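Local coordinates for proline dehydrogenase (Bradyrhizobium japonicum USDA 110, PDB 3HAZ), which probably oxidises proline to glutamate in two steps, using an FAD-dependent proline dehydrogenase unit and an NAD-dependent aldehyde dehydrogenase unit, at residues K382-R387 with P392-H397; T404-A409 with S413-Q418; A766-A771 with V895-E900. All blocks are in the same frame, centred on the assembly; numbering follows the deposited sequence.

Contact 1 (K382-R387 with P392-H397); sequences KLLALR and PQFATH. With FAD (flavin-adenine dinucleotide), chain C.
Pro392 packs its ring into the turn that follows helix 369-384, its ring carbons meeting Leu383 and Arg387: CB lies 4.0 Å from Leu383 CB, CG 3.6 Å from Leu383 O, and CD 3.8 Å from Arg387 CG. A compact, rigid ring suits a place walled by both backbone and side chains. Arg387 crosses it at about a right angle; the bend at chi3 (-68°) turns NE back to Leu384 O, 2.7 Å away, in a bond that uses a carbonyl lone pair and lies nearly in the guanidinium plane. Leu384 CD2 covers one face of that guanidinium.

Two residues on, Phe394 presents its edge to Leu384, Phe394 CE2 lying 3.9 Å from Leu384 CD2, while Leu383 CD1 approaches the ring obliquely; a broad aromatic lets a strand residue reach two leucines at the end of the helix. Beyond it the small Ala395 lets the flavin ring come close, CB to C8 of FAD being 3.6 Å. Thr396 OG1 then donates to FAD O1P (2.6 Å) and His397 N to O2P (2.7 Å), the latter almost straight at 177°. Apolar helix packing beside a strand whose C-terminal end grips the cofactor phosphate is characteristic of the beta/alpha (TIM) barrel.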
loop_
_atom_site.group_PDB
_atom_site.type_symbol
_atom_site.label_atom_id
_atom_site.label_comp_id
_atom_site.label_asym_id
_atom_site.label_seq_id
_atom_site.Cartn_x
_atom_site.Cartn_y
_atom_site.Cartn_z
ATOM N N LYS A 382 -23.368 -42.443 13.542
ATOM C CA LYS A 382 -23.643 -43.554 12.643
ATOM C C LYS A 382 -23.333 -44.892 13.314
ATOM O O LYS A 382 -24.150 -45.809 13.291
ATOM C CB LYS A 382 -22.795 -43.394 11.385
ATOM C CG LYS A 382 -23.279 -44.132 10.156
ATOM C CD LYS A 382 -22.468 -43.663 8.949
ATOM C CE LYS A 382 -22.671 -44.567 7.747
ATOM N NZ LYS A 382 -24.067 -44.509 7.247
ATOM N N LEU A 383 -22.150 -45.001 13.910
ATOM C CA LEU A 383 -21.745 -46.251 14.543
ATOM C C LEU A 383 -22.632 -46.615 15.733
ATOM O O LEU A 383 -22.953 -47.785 15.937
ATOM C CB LEU A 383 -20.277 -46.198 14.968
ATOM C CG LEU A 383 -19.266 -46.383 13.838
ATOM C CD1 LEU A 383 -17.883 -45.906 14.280
ATOM C CD2 LEU A 383 -19.229 -47.846 13.377
ATOM N N LEU A 384 -23.026 -45.617 16.517
ATOM C CA LEU A 384 -23.850 -45.874 17.692
ATOM C C LEU A 384 -25.176 -46.519 17.297
ATOM O O LEU A 384 -25.703 -47.366 18.018
ATOM C CB LEU A 384 -24.093 -44.589 18.483
ATOM C CG LEU A 384 -22.893 -44.076 19.281
ATOM C CD1 LEU A 384 -23.138 -42.664 19.786
ATOM C CD2 LEU A 384 -22.548 -45.019 20.439
ATOM N N ALA A 385 -25.706 -46.119 16.147
ATOM C CA ALA A 385 -26.989 -46.639 15.680
ATOM C C ALA A 385 -26.840 -48.029 15.061
ATOM O O ALA A 385 -27.833 -48.654 14.695
ATOM C CB ALA A 385 -27.626 -45.671 14.685
ATOM N N LEU A 386 -25.599 -48.503 14.952
ATOM C CA LEU A 386 -25.323 -49.837 14.417
ATOM C C LEU A 386 -25.132 -50.877 15.532
ATOM O O LEU A 386 -24.931 -52.064 15.263
ATOM C CB LEU A 386 -24.114 -49.808 13.465
ATOM C CG LEU A 386 -24.301 -49.012 12.163
ATOM C CD1 LEU A 386 -23.021 -48.979 11.322
ATOM C CD2 LEU A 386 -25.467 -49.561 11.348
ATOM N N ARG A 387 -25.185 -50.425 16.784
ATOM C CA ARG A 387 -25.271 -51.336 17.918
ATOM C C ARG A 387 -26.573 -52.132 17.780
ATOM O O ARG A 387 -27.565 -51.602 17.275
ATOM C CB ARG A 387 -25.266 -50.551 19.234
ATOM C CG ARG A 387 -23.982 -49.766 19.493
ATOM C CD ARG A 387 -24.089 -48.946 20.768
ATOM N NE ARG A 387 -25.059 -47.860 20.635
ATOM C CZ ARG A 387 -25.458 -47.083 21.639
ATOM N NH1 ARG A 387 -24.980 -47.277 22.861
ATOM N NH2 ARG A 387 -26.341 -46.115 21.423
ATOM N N PRO A 392 -18.846 -50.040 18.866
ATOM C CA PRO A 392 -17.970 -48.916 18.521
ATOM C C PRO A 392 -16.944 -48.637 19.610
ATOM O O PRO A 392 -17.238 -48.785 20.796
ATOM C CB PRO A 392 -18.937 -47.725 18.398
ATOM C CG PRO A 392 -20.323 -48.316 18.392
ATOM C CD PRO A 392 -20.215 -49.596 19.176
ATOM N N GLN A 393 -15.748 -48.243 19.189
ATOM C CA GLN A 393 -14.666 -47.890 20.094
ATOM C C GLN A 393 -14.130 -46.538 19.645
ATOM O O GLN A 393 -13.543 -46.421 18.572
ATOM C CB GLN A 393 -13.549 -48.930 20.026
ATOM C CG GLN A 393 -14.026 -50.380 20.146
ATOM C CD GLN A 393 -12.975 -51.376 19.678
ATOM O OE1 GLN A 393 -12.657 -51.451 18.491
ATOM N NE2 GLN A 393 -12.430 -52.140 20.612
ATOM N N PHE A 394 -14.344 -45.515 20.457
ATOM C CA PHE A 394 -13.990 -44.164 20.057
ATOM C C PHE A 394 -12.646 -43.797 20.655
ATOM O O PHE A 394 -12.547 -43.484 21.836
ATOM C CB PHE A 394 -15.089 -43.184 20.477
ATOM C CG PHE A 394 -16.450 -43.558 19.954
ATOM C CD1 PHE A 394 -16.766 -43.382 18.614
ATOM C CD2 PHE A 394 -17.403 -44.116 20.793
ATOM C CE1 PHE A 394 -18.011 -43.744 18.122
ATOM C CE2 PHE A 394 -18.650 -44.476 20.310
ATOM C CZ PHE A 394 -18.955 -44.288 18.971
ATOM N N ALA A 395 -11.608 -43.882 19.834
ATOM C CA ALA A 395 -10.264 -43.540 20.257
ATOM C C ALA A 395 -10.032 -42.053 20.028
ATOM O O ALA A 395 -10.035 -41.586 18.891
ATOM C CB ALA A 395 -9.239 -44.372 19.481
ATOM N N THR A 396 -9.846 -41.313 21.114
ATOM C CA THR A 396 -9.617 -39.878 21.039
ATOM C C THR A 396 -9.157 -39.378 22.394
ATOM O O THR A 396 -9.555 -39.916 23.428
ATOM C CB THR A 396 -10.902 -39.118 20.632
ATOM O OG1 THR A 396 -10.681 -37.706 20.742
ATOM C CG2 THR A 396 -12.062 -39.511 21.538
ATOM N N HIS A 397 -8.325 -38.344 22.399
ATOM C CA HIS A 397 -7.950 -37.704 23.660
ATOM C C HIS A 397 -8.516 -36.284 23.739
ATOM O O HIS A 397 -8.069 -35.461 24.540
ATOM C CB HIS A 397 -6.429 -37.694 23.840
ATOM C CG HIS A 397 -5.782 -39.025 23.600
ATOM N ND1 HIS A 397 -4.932 -39.257 22.540
ATOM C CD2 HIS A 397 -5.856 -40.190 24.285
ATOM C CE1 HIS A 397 -4.513 -40.510 22.581
ATOM N NE2 HIS A 397 -5.064 -41.099 23.628
HETATM P PA FAD C . -7.439 -33.893 18.207
HETATM O O1A FAD C . -6.355 -32.774 18.700
HETATM O O2A FAD C . -8.817 -33.522 18.528
HETATM O O5B FAD C . -7.320 -34.055 16.594
HETATM C C5B FAD C . -6.053 -34.291 16.050
HETATM C C4B FAD C . -6.191 -34.709 14.580
HETATM O O4B FAD C . -7.211 -34.003 13.685
HETATM C C3B FAD C . -5.244 -35.380 13.788
HETATM O O3B FAD C . -4.561 -36.493 14.339
HETATM C C2B FAD C . -5.889 -35.450 12.427
HETATM O O2B FAD C . -6.463 -36.688 12.049
HETATM C C1B FAD C . -6.798 -34.276 12.363
HETATM N N9A FAD C . -6.277 -33.038 11.811
HETATM C C8A FAD C . -5.255 -32.234 12.306
HETATM N N7A FAD C . -5.147 -31.147 11.481
HETATM C C5A FAD C . -6.123 -31.282 10.466
HETATM C C6A FAD C . -6.486 -30.420 9.288
HETATM N N6A FAD C . -5.768 -29.179 9.026
HETATM N N1A FAD C . -7.463 -30.776 8.481
HETATM C C2A FAD C . -8.182 -31.964 8.717
HETATM N N3A FAD C . -7.831 -32.793 9.848
HETATM C C4A FAD C . -6.813 -32.419 10.688
HETATM N N1 FAD C . -5.042 -43.260 13.369
HETATM C C2 FAD C . -4.936 -43.904 12.160
HETATM O O2 FAD C . -4.765 -43.166 11.009
HETATM N N3 FAD C . -4.955 -45.339 12.110
HETATM C C4 FAD C . -5.083 -46.066 13.260
HETATM O O4 FAD C . -5.170 -47.463 13.205
HETATM C C4X FAD C . -5.200 -45.395 14.526
HETATM N N5 FAD C . -5.350 -46.176 15.792
HETATM C C5X FAD C . -5.458 -45.497 17.030
HETATM C C6 FAD C . -5.596 -46.268 18.275
HETATM C C7 FAD C . -5.708 -45.587 19.508
HETATM C C7M FAD C . -5.828 -46.395 20.790
HETATM C C8 FAD C . -5.694 -44.106 19.551
HETATM C C8M FAD C . -5.809 -43.338 20.878
HETATM C C9 FAD C . -5.561 -43.373 18.359
HETATM C C9A FAD C . -5.434 -44.075 17.069
HETATM N N10 FAD C . -5.295 -43.317 15.823
HETATM C C10 FAD C . -5.184 -44.019 14.564
HETATM C "C1'" FAD C . -5.439 -41.827 15.776
HETATM C "C2'" FAD C . -4.129 -41.007 15.899
HETATM O "O2'" FAD C . -3.080 -41.833 16.394
HETATM C "C3'" FAD C . -4.390 -39.775 16.781
HETATM O "O3'" FAD C . -4.415 -40.155 18.152
HETATM C "C4'" FAD C . -5.737 -39.046 16.430
HETATM O "O4'" FAD C . -5.996 -38.798 15.092
HETATM C "C5'" FAD C . -5.958 -37.783 17.305
HETATM O "O5'" FAD C . -7.327 -37.430 17.428
HETATM P P FAD C . -7.804 -36.682 18.830
HETATM O O1P FAD C . -9.460 -36.482 18.816
HETATM O O2P FAD C . -7.350 -37.464 19.985
HETATM O O3P FAD C . -6.971 -35.279 18.913
#

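Contact 2 (T404-A409 with S413-Q418); sequences TVLEMA and SGFEFQ
Ala409 and Phe415 make the closest approach between helix 399-409 and the segment leading into strand 416-420, the last two elements of a beta-alpha-beta unit that begins with strand 390-395 in the proline dehydrogenase barrel. Ala409 CB sits 3.5 Å from Phe415 CE2, meeting the ring obliquely; a methyl is small enough to let the helix come this near. Phe415 holds CG between its backbone N and carbonyl carbon (chi1 71°), which swings the ring up against the helix, where Leu406 CD1 reaches its edge at 4.3 Å from CZ.

Phe417 fills the next part of the same seam. Its CE2 lies 4.0 Å from Val405 CG1, the two side chains sliding past each other in opposite directions, and its CZ comes edge-on to within 4.2 Å of Leu406 N. The two aromatic rings also touch, Phe417 CE1 lying in the plane of the Phe415 ring at its edge. Aliphatic side chains of the helix thus pack on two phenylalanines, one in the loop and one in the strand, with no hydrogen bond between the segments.

The solvent side is looser. Glu407, on another side of the helix, forms a salt bridge with Arg38 of helix 33-50, as a charged residue can at a partly exposed position. Ser413 is exposed, and Gly414 in the loop has a positive phi of 85°, easily adopted without a side chain. By contrast, the strand's other face is polar but buried and well bonded: Glu416 pairs with Arg441 and Gln418 OE1 accepts from Arg341 NE, while Gln418 NE2 donates to Glu416 OE2 at 2.8 Å, nearly straight at 172°.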
loop_
_atom_site.group_PDB
_atom_site.type_symbol
_atom_site.label_atom_id
_atom_site.label_comp_id
_atom_site.label_asym_id
_atom_site.label_seq_id
_atom_site.Cartn_x
_atom_site.Cartn_y
_atom_site.Cartn_z
ATOM N N THR A 404 -19.105 -35.049 23.575
ATOM C CA THR A 404 -20.119 -34.979 22.531
ATOM C C THR A 404 -20.597 -36.375 22.139
ATOM O O THR A 404 -21.790 -36.590 21.922
ATOM C CB THR A 404 -19.603 -34.218 21.299
ATOM O OG1 THR A 404 -19.260 -32.879 21.678
ATOM C CG2 THR A 404 -20.664 -34.178 20.198
ATOM N N VAL A 405 -19.669 -37.324 22.062
ATOM C CA VAL A 405 -20.035 -38.705 21.751
ATOM C C VAL A 405 -20.859 -39.307 22.885
ATOM O O VAL A 405 -21.813 -40.047 22.647
ATOM C CB VAL A 405 -18.795 -39.588 21.456
ATOM C CG1 VAL A 405 -19.186 -41.057 21.384
ATOM C CG2 VAL A 405 -18.127 -39.145 20.158
ATOM N N LEU A 406 -20.493 -38.985 24.121
ATOM C CA LEU A 406 -21.241 -39.467 25.273
ATOM C C LEU A 406 -22.702 -38.994 25.212
ATOM O O LEU A 406 -23.626 -39.787 25.381
ATOM C CB LEU A 406 -20.576 -39.014 26.574
ATOM C CG LEU A 406 -21.161 -39.559 27.878
ATOM C CD1 LEU A 406 -21.132 -41.087 27.901
ATOM C CD2 LEU A 406 -20.405 -38.989 29.066
ATOM N N GLU A 407 -22.906 -37.705 24.957
ATOM C CA GLU A 407 -24.260 -37.156 24.876
ATOM C C GLU A 407 -25.095 -37.864 23.810
ATOM O O GLU A 407 -26.270 -38.165 24.026
ATOM C CB GLU A 407 -24.226 -35.652 24.598
ATOM C CG GLU A 407 -25.568 -35.063 24.155
ATOM C CD GLU A 407 -26.645 -35.139 25.235
ATOM O OE1 GLU A 407 -26.308 -35.016 26.434
ATOM O OE2 GLU A 407 -27.834 -35.312 24.882
ATOM N N MET A 408 -24.485 -38.133 22.664
ATOM C CA MET A 408 -25.192 -38.777 21.568
ATOM C C MET A 408 -25.514 -40.237 21.872
ATOM O O MET A 408 -26.469 -40.790 21.334
ATOM C CB MET A 408 -24.389 -38.669 20.275
ATOM C CG MET A 408 -24.195 -37.240 19.804
ATOM S SD MET A 408 -23.579 -37.169 18.119
ATOM C CE MET A 408 -22.351 -38.469 18.166
ATOM N N ALA A 409 -24.716 -40.855 22.734
ATOM C CA ALA A 409 -24.951 -42.241 23.127
ATOM C C ALA A 409 -26.240 -42.376 23.929
ATOM O O ALA A 409 -26.896 -43.417 23.887
ATOM C CB ALA A 409 -23.777 -42.778 23.931
ATOM N N SER A 413 -23.752 -47.989 27.455
ATOM C CA SER A 413 -23.652 -49.401 27.115
ATOM C C SER A 413 -23.412 -49.653 25.628
ATOM O O SER A 413 -23.941 -48.946 24.770
ATOM C CB SER A 413 -24.924 -50.131 27.552
ATOM O OG SER A 413 -26.059 -49.610 26.875
ATOM N N GLY A 414 -22.628 -50.683 25.331
ATOM C CA GLY A 414 -22.479 -51.156 23.966
ATOM C C GLY A 414 -21.430 -50.417 23.160
ATOM O O GLY A 414 -21.368 -50.560 21.941
ATOM N N PHE A 415 -20.612 -49.621 23.842
ATOM C CA PHE A 415 -19.472 -48.958 23.210
ATOM C C PHE A 415 -18.386 -48.684 24.255
ATOM O O PHE A 415 -18.611 -48.854 25.459
ATOM C CB PHE A 415 -19.905 -47.655 22.516
ATOM C CG PHE A 415 -20.273 -46.548 23.471
ATOM C CD1 PHE A 415 -19.354 -45.563 23.798
ATOM C CD2 PHE A 415 -21.538 -46.495 24.044
ATOM C CE1 PHE A 415 -19.688 -44.543 24.677
ATOM C CE2 PHE A 415 -21.876 -45.484 24.927
ATOM C CZ PHE A 415 -20.952 -44.506 25.243
ATOM N N GLU A 416 -17.207 -48.284 23.796
ATOM C CA GLU A 416 -16.144 -47.877 24.707
ATOM C C GLU A 416 -15.407 -46.684 24.119
ATOM O O GLU A 416 -15.576 -46.351 22.939
ATOM C CB GLU A 416 -15.158 -49.036 24.949
ATOM C CG GLU A 416 -14.257 -49.320 23.737
ATOM C CD GLU A 416 -13.364 -50.542 23.905
ATOM O OE1 GLU A 416 -13.621 -51.358 24.814
ATOM O OE2 GLU A 416 -12.408 -50.691 23.107
ATOM N N PHE A 417 -14.607 -46.029 24.953
ATOM C CA PHE A 417 -13.631 -45.072 24.468
ATOM C C PHE A 417 -12.262 -45.753 24.483
ATOM O O PHE A 417 -12.084 -46.787 25.129
ATOM C CB PHE A 417 -13.616 -43.812 25.342
ATOM C CG PHE A 417 -14.862 -42.980 25.221
ATOM C CD1 PHE A 417 -15.859 -43.057 26.184
ATOM C CD2 PHE A 417 -15.043 -42.137 24.136
ATOM C CE1 PHE A 417 -17.016 -42.299 26.069
ATOM C CE2 PHE A 417 -16.196 -41.374 24.011
ATOM C CZ PHE A 417 -17.185 -41.455 24.979
ATOM N N GLN A 418 -11.295 -45.175 23.782
ATOM C CA GLN A 418 -9.923 -45.679 23.836
ATOM C C GLN A 418 -8.911 -44.550 23.942
ATOM O O GLN A 418 -9.190 -43.403 23.578
ATOM C CB GLN A 418 -9.588 -46.530 22.616
ATOM C CG GLN A 418 -10.536 -47.663 22.348
ATOM C CD GLN A 418 -10.050 -48.546 21.226
ATOM O OE1 GLN A 418 -9.286 -48.101 20.362
ATOM N NE2 GLN A 418 -10.482 -49.813 21.230
#

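Contact 3 (A766-A771 with V895-E900); sequences AMIADA and VRYRPE
Ile768 meets Tyr897 at about a right angle, its CG2 branch 3.5 Å from the phenolic OH and 4.2 Å from CZ. That branch stands anti to the backbone N, which carries the methyl to the tyrosine, while CG1 lies anti to the carbonyl carbon. A beta-branched aliphatic suits this strand position: Ile768 also packs on Val905 and Ile909 of helix 902-911, and Tyr897 leans on the same Val905. The helix thus covers the face of the sheet on which the pair meets.

At Ala769 the backbone makes the contact. Its carbonyl O lies 3.8 Å from Tyr897 OH and 4.1 Å from CE2, oblique to the ring and without a hydrogen bond. Asp770 follows as the strand gives way to loop, with CB 4.1 Å from the same OH. Its carboxylate turns to other partners: OD2 bonds Ser922 OG and OD1 bonds Thr772 OG1. An aspartate suits the place because each oxygen finds a hydroxyl, one near in sequence and one distant.

The two segments are not adjacent strands. Strand 797-803 runs between 765-769 and 891-897 in the parallel part of a sheet in the aldehyde dehydrogenase unit, and the CA atoms of Ile768 and Val895 are 9.7 Å apart, about two strand spacings. Tyr897 spans the gap, touching Gln803 of the middle strand on its way, and its long ring is what lets one residue do so. With no hydrogen bond or salt bridge between the segments, the chemistry implies a small van der Waals contact between them, made by the far end of the tyrosine.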
loop_
_atom_site.group_PDB
_atom_site.type_symbol
_atom_site.label_atom_id
_atom_site.label_comp_id
_atom_site.label_asym_id
_atom_site.label_seq_id
_atom_site.Cartn_x
_atom_site.Cartn_y
_atom_site.Cartn_z
ATOM N N ALA A 766 26.453 -41.014 -5.457
ATOM C CA ALA A 766 26.623 -41.595 -4.133
ATOM C C ALA A 766 25.479 -41.222 -3.211
ATOM O O ALA A 766 24.766 -40.243 -3.441
ATOM C CB ALA A 766 27.946 -41.132 -3.518
ATOM N N MET A 767 25.309 -42.021 -2.165
ATOM C CA MET A 767 24.486 -41.645 -1.028
ATOM C C MET A 767 25.297 -41.851 0.244
ATOM O O MET A 767 26.028 -42.830 0.367
ATOM C CB MET A 767 23.200 -42.470 -0.957
ATOM C CG MET A 767 22.407 -42.218 0.326
ATOM S SD MET A 767 20.865 -43.147 0.440
ATOM C CE MET A 767 19.845 -42.312 -0.777
ATOM N N ILE A 768 25.177 -40.921 1.182
ATOM C CA ILE A 768 25.799 -41.087 2.486
ATOM C C ILE A 768 24.706 -41.265 3.533
ATOM O O ILE A 768 23.824 -40.414 3.675
ATOM C CB ILE A 768 26.685 -39.887 2.849
ATOM C CG1 ILE A 768 27.724 -39.639 1.751
ATOM C CG2 ILE A 768 27.357 -40.104 4.200
ATOM C CD1 ILE A 768 28.558 -38.384 1.974
ATOM N N ALA A 769 24.741 -42.395 4.232
ATOM C CA ALA A 769 23.788 -42.660 5.307
ATOM C C ALA A 769 24.529 -42.920 6.621
ATOM O O ALA A 769 25.365 -43.824 6.688
ATOM C CB ALA A 769 22.894 -43.852 4.947
ATOM N N ASP A 770 24.237 -42.127 7.654
ATOM C CA ASP A 770 24.856 -42.339 8.966
ATOM C C ASP A 770 23.912 -43.081 9.905
ATOM O O ASP A 770 22.792 -43.411 9.520
ATOM C CB ASP A 770 25.371 -41.022 9.583
ATOM C CG ASP A 770 24.258 -40.069 9.999
ATOM O OD1 ASP A 770 23.124 -40.508 10.290
ATOM O OD2 ASP A 770 24.538 -38.855 10.064
ATOM N N ALA A 771 24.366 -43.341 11.129
ATOM C CA ALA A 771 23.621 -44.203 12.046
ATOM C C ALA A 771 22.401 -43.547 12.689
ATOM O O ALA A 771 21.656 -44.211 13.416
ATOM C CB ALA A 771 24.548 -44.781 13.120
ATOM N N VAL A 895 29.841 -49.243 0.201
ATOM C CA VAL A 895 31.055 -49.153 0.998
ATOM C C VAL A 895 30.666 -48.786 2.437
ATOM O O VAL A 895 29.926 -47.826 2.657
ATOM C CB VAL A 895 32.004 -48.071 0.441
ATOM C CG1 VAL A 895 33.167 -47.832 1.396
ATOM C CG2 VAL A 895 32.502 -48.456 -0.942
ATOM N N ARG A 896 31.141 -49.542 3.421
ATOM C CA ARG A 896 30.891 -49.160 4.810
ATOM C C ARG A 896 32.068 -48.335 5.326
ATOM O O ARG A 896 33.191 -48.500 4.862
ATOM C CB ARG A 896 30.594 -50.383 5.698
ATOM C CG ARG A 896 31.753 -51.350 5.910
ATOM C CD ARG A 896 31.305 -52.550 6.733
ATOM N NE ARG A 896 30.565 -53.513 5.924
ATOM C CZ ARG A 896 29.634 -54.335 6.396
ATOM N NH1 ARG A 896 29.025 -55.182 5.575
ATOM N NH2 ARG A 896 29.309 -54.312 7.684
ATOM N N TYR A 897 31.812 -47.424 6.261
ATOM C CA TYR A 897 32.868 -46.530 6.730
ATOM C C TYR A 897 32.761 -46.223 8.226
ATOM O O TYR A 897 31.683 -46.316 8.822
ATOM C CB TYR A 897 32.880 -45.217 5.917
ATOM C CG TYR A 897 31.719 -44.290 6.221
ATOM C CD1 TYR A 897 31.882 -43.189 7.063
ATOM C CD2 TYR A 897 30.459 -44.521 5.680
ATOM C CE1 TYR A 897 30.822 -42.343 7.355
ATOM C CE2 TYR A 897 29.393 -43.683 5.964
ATOM C CZ TYR A 897 29.579 -42.594 6.801
ATOM O OH TYR A 897 28.521 -41.761 7.090
ATOM N N ARG A 898 33.894 -45.851 8.817
ATOM C CA ARG A 898 33.950 -45.410 10.205
ATOM C C ARG A 898 33.614 -43.924 10.278
ATOM O O ARG A 898 34.065 -43.144 9.441
ATOM C CB ARG A 898 35.342 -45.671 10.787
ATOM N N PRO A 899 32.817 -43.528 11.283
ATOM C CA PRO A 899 32.324 -42.153 11.432
ATOM C C PRO A 899 33.445 -41.124 11.417
ATOM O O PRO A 899 33.249 -40.006 10.942
ATOM C CB PRO A 899 31.657 -42.172 12.811
ATOM C CG PRO A 899 31.264 -43.595 13.007
ATOM C CD PRO A 899 32.359 -44.399 12.378
ATOM N N GLU A 900 34.611 -41.502 11.927
ATOM C CA GLU A 900 35.743 -40.588 11.968
ATOM C C GLU A 900 36.393 -40.427 10.592
ATOM O O GLU A 900 37.280 -39.594 10.416
ATOM C CB GLU A 900 36.780 -41.046 13.003
ATOM C CG GLU A 900 37.508 -42.338 12.650
ATOM C CD GLU A 900 36.824 -43.582 13.203
ATOM O OE1 GLU A 900 35.635 -43.495 13.594
ATOM O OE2 GLU A 900 37.486 -44.648 13.249
#

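All three contacts are buried, yet they differ in place and chemistry. Contacts 1 and 2 adjoin, with centres 6 Å apart, and share one barrel: strands 390-395 and 416-420 are neighbours in its sheet, joined by the bond from Gln418 N to Phe394 O. Both pack mainly apolar side chains between a helix and its following strand, with loop residues joining in, but contact 1 runs on into the FAD phosphate site, whereas contact 2 has a polar fringe at the helix surface and inside the barrel. Contact 3 lies about 49 Å from contact 1, between centres, in the aldehyde dehydrogenase unit; there strand meets strand across an intervening one, over a smaller area and away from the FAD and NAD sites.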